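PDB 3OOS: Alpha/beta hydrolase family protein from Bacillus anthracis, which probably hydrolyses a still unidentified substrate, as expected of a member of the alpha/beta hydrolase fold family. Local coordinates for residues Ser51-Asn56 / Leu88-Trp93. Residues are numbered along the deposited sequence; the frame is centred on the assembly and turned at random.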
loop_
_atom_site.group_PDB
_atom_site.type_symbol
_atom_site.label_atom_id
_atom_site.label_comp_id
_atom_site.label_asym_id
_atom_site.label_seq_id
_atom_site.Cartn_x
_atom_site.Cartn_y
_atom_site.Cartn_z
ATOM N N SER A 51 2.057 -12.113 12.656
ATOM C CA SER A 51 0.960 -11.441 13.340
ATOM C C SER A 51 0.778 -10.119 12.613
ATOM O O SER A 51 1.626 -9.229 12.722
ATOM C CB SER A 51 1.296 -11.189 14.809
ATOM O OG SER A 51 1.455 -12.404 15.521
ATOM N N VAL A 52 -0.306 -10.004 11.853
ATOM C CA VAL A 52 -0.518 -8.834 10.998
ATOM C C VAL A 52 -1.410 -7.787 11.651
ATOM O O VAL A 52 -2.538 -8.082 12.046
ATOM C CB VAL A 52 -1.077 -9.239 9.608
ATOM C CG1 VAL A 52 -1.264 -8.011 8.716
ATOM C CG2 VAL A 52 -0.143 -10.244 8.941
ATOM N N TYR A 53 -0.873 -6.573 11.760
ATOM C CA TYR A 53 -1.591 -5.414 12.277
ATOM C C TYR A 53 -2.001 -4.541 11.101
ATOM O O TYR A 53 -1.185 -3.791 10.553
ATOM C CB TYR A 53 -0.703 -4.631 13.257
ATOM C CG TYR A 53 -0.395 -5.404 14.520
ATOM C CD1 TYR A 53 0.629 -6.358 14.549
ATOM C CD2 TYR A 53 -1.133 -5.196 15.680
ATOM C CE1 TYR A 53 0.906 -7.080 15.708
ATOM C CE2 TYR A 53 -0.867 -5.913 16.840
ATOM C CZ TYR A 53 0.154 -6.850 16.848
ATOM O OH TYR A 53 0.419 -7.562 17.994
ATOM N N LEU A 54 -3.265 -4.670 10.706
ATOM C CA LEU A 54 -3.827 -3.921 9.585
ATOM C C LEU A 54 -4.423 -2.621 10.117
ATOM O O LEU A 54 -5.490 -2.628 10.731
ATOM C CB LEU A 54 -4.887 -4.766 8.865
ATOM C CG LEU A 54 -5.597 -4.175 7.641
ATOM C CD1 LEU A 54 -4.619 -3.925 6.499
ATOM C CD2 LEU A 54 -6.724 -5.105 7.194
ATOM N N VAL A 55 -3.718 -1.516 9.884
ATOM C CA VAL A 55 -4.011 -0.244 10.550
ATOM C C VAL A 55 -4.888 0.709 9.733
ATOM O O VAL A 55 -4.653 0.934 8.543
ATOM C CB VAL A 55 -2.699 0.481 10.955
ATOM C CG1 VAL A 55 -2.988 1.810 11.665
ATOM C CG2 VAL A 55 -1.847 -0.419 11.838
ATOM N N ASN A 56 -5.904 1.256 10.396
ATOM C CA ASN A 56 -6.632 2.417 9.891
ATOM C C ASN A 56 -5.937 3.698 10.351
ATOM O O ASN A 56 -5.848 3.975 11.552
ATOM C CB ASN A 56 -8.102 2.391 10.349
ATOM C CG ASN A 56 -9.011 1.628 9.389
ATOM O OD1 ASN A 56 -10.082 1.142 9.776
ATOM N ND2 ASN A 56 -8.597 1.532 8.136
ATOM N N LEU A 88 1.847 -0.808 21.751
ATOM C CA LEU A 88 1.765 -2.267 21.746
ATOM C C LEU A 88 2.963 -2.917 22.445
ATOM O O LEU A 88 3.053 -4.145 22.508
ATOM C CB LEU A 88 1.673 -2.781 20.303
ATOM C CG LEU A 88 0.337 -2.570 19.590
ATOM C CD1 LEU A 88 0.482 -2.726 18.084
ATOM C CD2 LEU A 88 -0.706 -3.534 20.151
ATOM N N TYR A 89 3.878 -2.094 22.961
ATOM C CA TYR A 89 5.110 -2.589 23.593
ATOM C C TYR A 89 5.870 -3.562 22.682
ATOM O O TYR A 89 6.381 -4.601 23.116
ATOM C CB TYR A 89 4.822 -3.176 24.988
ATOM C CG TYR A 89 4.661 -2.097 26.030
ATOM C CD1 TYR A 89 5.744 -1.699 26.812
ATOM C CD2 TYR A 89 3.438 -1.446 26.212
ATOM C CE1 TYR A 89 5.615 -0.695 27.760
ATOM C CE2 TYR A 89 3.299 -0.433 27.158
ATOM C CZ TYR A 89 4.397 -0.065 27.927
ATOM O OH TYR A 89 4.288 0.928 28.872
ATOM N N ILE A 90 5.916 -3.199 21.402
ATOM C CA ILE A 90 6.669 -3.931 20.390
ATOM C C ILE A 90 7.944 -3.139 20.123
ATOM O O ILE A 90 7.885 -1.944 19.844
ATOM C CB ILE A 90 5.836 -4.107 19.094
ATOM C CG1 ILE A 90 4.701 -5.116 19.318
ATOM C CG2 ILE A 90 6.719 -4.530 17.912
ATOM C CD1 ILE A 90 3.686 -5.183 18.174
ATOM N N ASN A 91 9.092 -3.800 20.230
ATOM C CA ASN A 91 10.373 -3.131 20.031
ATOM C C ASN A 91 10.644 -2.840 18.552
ATOM O O ASN A 91 11.015 -1.719 18.184
ATOM C CB ASN A 91 11.503 -3.967 20.643
ATOM C CG ASN A 91 12.841 -3.264 20.593
ATOM O OD1 ASN A 91 13.799 -3.781 20.018
ATOM N ND2 ASN A 91 12.915 -2.076 21.186
ATOM N N LYS A 92 10.466 -3.867 17.724
ATOM C CA LYS A 92 10.617 -3.742 16.279
ATOM C C LYS A 92 9.545 -4.562 15.578
ATOM O O LYS A 92 9.132 -5.611 16.073
ATOM C CB LYS A 92 12.004 -4.219 15.829
ATOM C CG LYS A 92 13.156 -3.318 16.256
ATOM C CD LYS A 92 14.508 -3.977 16.025
ATOM C CE LYS A 92 14.856 -4.034 14.546
ATOM N NZ LYS A 92 16.257 -4.497 14.328
ATOM N N TRP A 93 9.089 -4.076 14.428
ATOM C CA TRP A 93 8.177 -4.860 13.592
ATOM C C TRP A 93 8.469 -4.664 12.109
ATOM O O TRP A 93 9.232 -3.772 11.728
ATOM C CB TRP A 93 6.695 -4.590 13.923
ATOM C CG TRP A 93 6.176 -3.170 13.755
ATOM C CD1 TRP A 93 6.849 -2.073 13.274
ATOM C CD2 TRP A 93 4.843 -2.726 14.039
ATOM N NE1 TRP A 93 6.018 -0.976 13.266
ATOM C CE2 TRP A 93 4.781 -1.350 13.728
ATOM C CE3 TRP A 93 3.694 -3.360 14.536
ATOM C CZ2 TRP A 93 3.615 -0.594 13.900
ATOM C CZ3 TRP A 93 2.536 -2.610 14.707
ATOM C CH2 TRP A 93 2.506 -1.243 14.390
#
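Y53 meets L88, I90 and W93 through apolar packing, a compact example of how one aromatic residue on a strand can join a sheet to the connection between a helix and the next strand, and to the first residue of that strand. In the aliphatic part of the contact, L88 meets the CD2-CE2 side of the phenol ring and I90 its CZ-OH end. CD1 of L88 lies 3.7 Å from CE2 of Y53 and nearly as close to CD2, while CD2 of L88 approaches the same CE2 at 4.1 Å; the two side chains run past each other in opposite directions. I90 and Y53 approach each other from opposite directions, CD1 of I90 being 4.1 Å from CZ of Y53 and 4.0 Å from OH, so that the methyl packs against the hydroxyl-bearing end. With chi1 of I90 at -71°, CG1 is anti to the carbonyl carbon, and the extended chain beyond it (chi2 170°) carries CD1 out to the phenol.

Both segments belong to the alpha/beta hydrolase fold: strand 51-55 runs between strands 13-20 and 25-28, and the connection after helix 74-87 leads into the parallel strand 93-98. Y89, with positive phi, ends that helix in a Schellman motif, after which the chain turns back toward the sheet.

The aromatic part involves the root of Y53. CZ3 of W93 sits 4.1 Å from CG of Y53 and equally near its CB, and the phenol and the six-membered indole ring, centroids 5.8 Å apart, are inclined at 53°, an oblique pairing. The indole is buried, and its NE1 is hydrogen-bonded to the hydroxyl of Y108, which would help fix the ring's rotation. I84 and R85 of helix 74-87 also touch W93, as do P25 and C27 of strand 25-28, while L19 of strand 13-20 packs against Y53.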